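Local structure of pectate lyase 1 (Juniperus ashei, 1PXZ) at residues Met199-Asp204 with Val215-Asn220. The protein cleaves polygalacturonan by elimination, with low pectate lyase activity, and is the major allergen of cedar pollen. Residues are numbered along the deposited sequence; the frame is centred on the assembly and turned at random.
Sequences MLLGHD and VTVAFN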
ATOM      1  N   MET A 199       0.776   8.210  -2.199  1.00  5.97           N
ATOM      2  CA  MET A 199       1.528   6.992  -2.496  1.00 12.60           C
ATOM      3  C   MET A 199       2.630   7.268  -3.520  1.00 16.98           C
ATOM      4  O   MET A 199       2.324   7.757  -4.598  1.00 10.95           O
ATOM      5  CB  MET A 199       0.537   5.950  -3.004  1.00 11.46           C
ATOM      6  CG  MET A 199       1.137   4.641  -3.452  1.00 20.40           C
ATOM      7  SD  MET A 199      -0.099   3.570  -4.199  1.00 16.76           S
ATOM      8  CE  MET A 199      -1.507   3.803  -3.141  1.00 17.87           C
ATOM      9  N   LEU A 200       3.860   6.966  -3.147  1.00 12.34           N
ATOM     10  CA  LEU A 200       5.070   7.156  -3.927  1.00 11.15           C
ATOM     11  C   LEU A 200       5.584   5.778  -4.335  1.00 12.67           C
ATOM     12  O   LEU A 200       5.944   4.983  -3.459  1.00 15.86           O
ATOM     13  CB  LEU A 200       6.121   7.898  -3.120  1.00 15.45           C
ATOM     14  CG  LEU A 200       7.083   8.814  -3.864  1.00 29.09           C
ATOM     15  CD1 LEU A 200       6.332   9.716  -4.837  1.00 27.18           C
ATOM     16  CD2 LEU A 200       7.893   9.646  -2.879  1.00 24.25           C
ATOM     17  N   LEU A 201       5.584   5.473  -5.624  1.00  8.71           N
ATOM     18  CA  LEU A 201       6.159   4.204  -6.082  1.00  7.73           C
ATOM     19  C   LEU A 201       7.411   4.539  -6.906  1.00 19.49           C
ATOM     20  O   LEU A 201       7.322   4.871  -8.092  1.00 15.55           O
ATOM     21  CB  LEU A 201       5.150   3.406  -6.886  1.00  9.96           C
ATOM     22  CG  LEU A 201       3.749   3.193  -6.321  1.00 10.34           C
ATOM     23  CD1 LEU A 201       2.826   2.487  -7.308  1.00 11.84           C
ATOM     24  CD2 LEU A 201       3.808   2.389  -5.024  1.00 10.28           C
ATOM     25  N   GLY A 202       8.593   4.485  -6.302  1.00 15.82           N
ATOM     26  CA  GLY A 202       9.854   4.911  -6.903  1.00 15.65           C
ATOM     27  C   GLY A 202      10.194   6.319  -6.423  1.00 21.82           C
ATOM     28  O   GLY A 202       9.426   7.252  -6.672  1.00 20.15           O
ATOM     29  N   HIS A 203      11.312   6.502  -5.744  1.00 22.72           N
ATOM     30  CA  HIS A 203      11.676   7.698  -5.019  1.00 40.78           C
ATOM     31  C   HIS A 203      12.510   8.719  -5.764  1.00 47.84           C
ATOM     32  O   HIS A 203      12.305   9.927  -5.568  1.00 74.25           O
ATOM     33  CB  HIS A 203      12.497   7.321  -3.763  1.00 55.85           C
ATOM     34  CG  HIS A 203      12.149   8.203  -2.598  1.00 64.39           C
ATOM     35  ND1 HIS A 203      11.280   7.811  -1.605  1.00 64.79           N
ATOM     36  CD2 HIS A 203      12.547   9.456  -2.277  1.00 72.76           C
ATOM     37  CE1 HIS A 203      11.158   8.784  -0.717  1.00 72.28           C
ATOM     38  NE2 HIS A 203      11.919   9.797  -1.100  1.00 76.67           N
ATOM     39  N   ASP A 204      13.472   8.329  -6.595  1.00 46.39           N
ATOM     40  CA  ASP A 204      14.210   9.408  -7.268  1.00 66.56           C
ATOM     41  C   ASP A 204      14.292   9.177  -8.780  1.00 68.66           C
ATOM     42  O   ASP A 204      14.152   8.047  -9.248  1.00 50.97           O
ATOM     43  CB  ASP A 204      15.605   9.590  -6.673  1.00 73.08           C
ATOM     44  CG  ASP A 204      16.159   8.381  -5.955  1.00 71.99           C
ATOM     45  OD1 ASP A 204      16.065   7.260  -6.497  1.00 33.04           O
ATOM     46  OD2 ASP A 204      16.701   8.555  -4.842  1.00 87.95           O
ATOM     47  N   VAL A 215       3.966  -3.218  -9.517  1.00  6.54           N
ATOM     48  CA  VAL A 215       3.043  -2.993  -8.398  1.00  8.92           C
ATOM     49  C   VAL A 215       1.585  -3.004  -8.843  1.00  8.20           C
ATOM     50  O   VAL A 215       1.285  -2.422  -9.892  1.00  8.04           O
ATOM     51  CB  VAL A 215       3.301  -1.641  -7.706  1.00 10.24           C
ATOM     52  CG1 VAL A 215       2.252  -1.423  -6.612  1.00  7.17           C
ATOM     53  CG2 VAL A 215       4.710  -1.601  -7.124  1.00  9.56           C
ATOM     54  N   THR A 216       0.712  -3.633  -8.057  1.00  6.71           N
ATOM     55  CA  THR A 216      -0.720  -3.682  -8.358  1.00  7.64           C
ATOM     56  C   THR A 216      -1.439  -2.793  -7.338  1.00  7.02           C
ATOM     57  O   THR A 216      -1.207  -3.011  -6.147  1.00  6.58           O
ATOM     58  CB  THR A 216      -1.306  -5.105  -8.294  1.00  9.35           C
ATOM     59  OG1 THR A 216      -0.658  -5.946  -9.261  1.00  8.30           O
ATOM     60  CG2 THR A 216      -2.792  -5.134  -8.640  1.00 10.35           C
ATOM     61  N   VAL A 217      -2.223  -1.849  -7.846  1.00  4.46           N
ATOM     62  CA  VAL A 217      -3.025  -1.005  -6.929  1.00  8.39           C
ATOM     63  C   VAL A 217      -4.484  -1.293  -7.224  1.00  6.03           C
ATOM     64  O   VAL A 217      -4.934  -0.814  -8.288  1.00  7.74           O
ATOM     65  CB  VAL A 217      -2.688   0.480  -7.109  1.00  9.54           C
ATOM     66  CG1 VAL A 217      -3.590   1.355  -6.228  1.00  7.88           C
ATOM     67  CG2 VAL A 217      -1.225   0.729  -6.796  1.00  8.09           C
ATOM     68  N   ALA A 218      -5.178  -2.047  -6.366  1.00  6.72           N
ATOM     69  CA  ALA A 218      -6.527  -2.482  -6.701  1.00  7.69           C
ATOM     70  C   ALA A 218      -7.573  -2.411  -5.590  1.00 10.87           C
ATOM     71  O   ALA A 218      -7.305  -2.747  -4.440  1.00  6.41           O
ATOM     72  CB  ALA A 218      -6.442  -3.931  -7.185  1.00  7.42           C
ATOM     73  N   PHE A 219      -8.780  -2.023  -5.959  1.00  6.29           N
ATOM     74  CA  PHE A 219      -9.955  -2.018  -5.099  1.00  7.45           C
ATOM     75  C   PHE A 219      -9.800  -1.074  -3.901  1.00  5.31           C
ATOM     76  O   PHE A 219     -10.402  -1.304  -2.839  1.00  8.42           O
ATOM     77  CB  PHE A 219     -10.292  -3.427  -4.605  1.00  4.84           C
ATOM     78  CG  PHE A 219     -10.240  -4.495  -5.693  1.00  5.58           C
ATOM     79  CD1 PHE A 219     -11.163  -4.449  -6.719  1.00 10.75           C
ATOM     80  CD2 PHE A 219      -9.291  -5.502  -5.648  1.00 11.68           C
ATOM     81  CE1 PHE A 219     -11.126  -5.418  -7.724  1.00 14.30           C
ATOM     82  CE2 PHE A 219      -9.227  -6.455  -6.660  1.00 17.43           C
ATOM     83  CZ  PHE A 219     -10.143  -6.390  -7.696  1.00 15.17           C
ATOM     84  N   ASN A 220      -9.028  -0.017  -4.057  1.00  4.00           N
ATOM     85  CA  ASN A 220      -8.825   0.958  -2.990  1.00 10.74           C
ATOM     86  C   ASN A 220      -9.851   2.083  -3.096  1.00  9.43           C
ATOM     87  O   ASN A 220     -10.314   2.386  -4.199  1.00  7.25           O
ATOM     88  CB  ASN A 220      -7.423   1.564  -3.026  1.00  7.96           C
ATOM     89  CG  ASN A 220      -6.312   0.539  -2.966  1.00  8.59           C
ATOM     90  OD1 ASN A 220      -5.671   0.202  -3.963  1.00 11.11           O
ATOM     91  ND2 ASN A 220      -6.064   0.027  -1.765  1.00  3.45           N
TER
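Met199 and Val217 meet tip to tip across the interior of a right-handed parallel beta-helix, the fold of the polysaccharide lyase 1 family, and illustrate how such a coil fills its interior. The strands 199-201 and 215-218 belong to different faces of the helix and run nearly antiparallel, at 156°, with axes 10.6 Å apart at closest. No hydrogen bond joins them at that separation; apolar side chains bridge it instead. Met199 is extended through its first two torsions, with CG opposite the backbone N (chi1 176°), which carries the sulfur far out from its own strand before the chain bends at its last torsion. SD thus comes to 4.0 Å from CG2 of Val217.

Two residues further along the 199-201 strand, Leu201 meets Val215 at a slant rather than end-on. CG of Leu201 lies opposite the carbonyl carbon (chi1 -49°), and its CD1 reaches CG1 of Val215 at 4.0 Å. The same methyl also approaches CG2 of Val217, more loosely at 4.4 Å, so it touches both valines. Residues in between face other surroundings: Leu200 touches Arg229 and Asp177, while the hydroxyl of Thr216 bonds to Tyr321 and to the backbone N of Phe28. The cluster continues on strands 185-195 and 237-241, which flank 214-218 in its sheet: Phe192 touches Met199, and Val238 touches both Leu201 and Val217.

The side chain of Met199 lies about 5 Å from that of Arg229, the predicted active-site residue, consistent with this cluster lying close under the predicted catalytic surface. With all four touching residues buried and apolar carbons and a thioether sulfur meeting, the faces are held together here by dispersion and the exclusion of water, not by directional bonds.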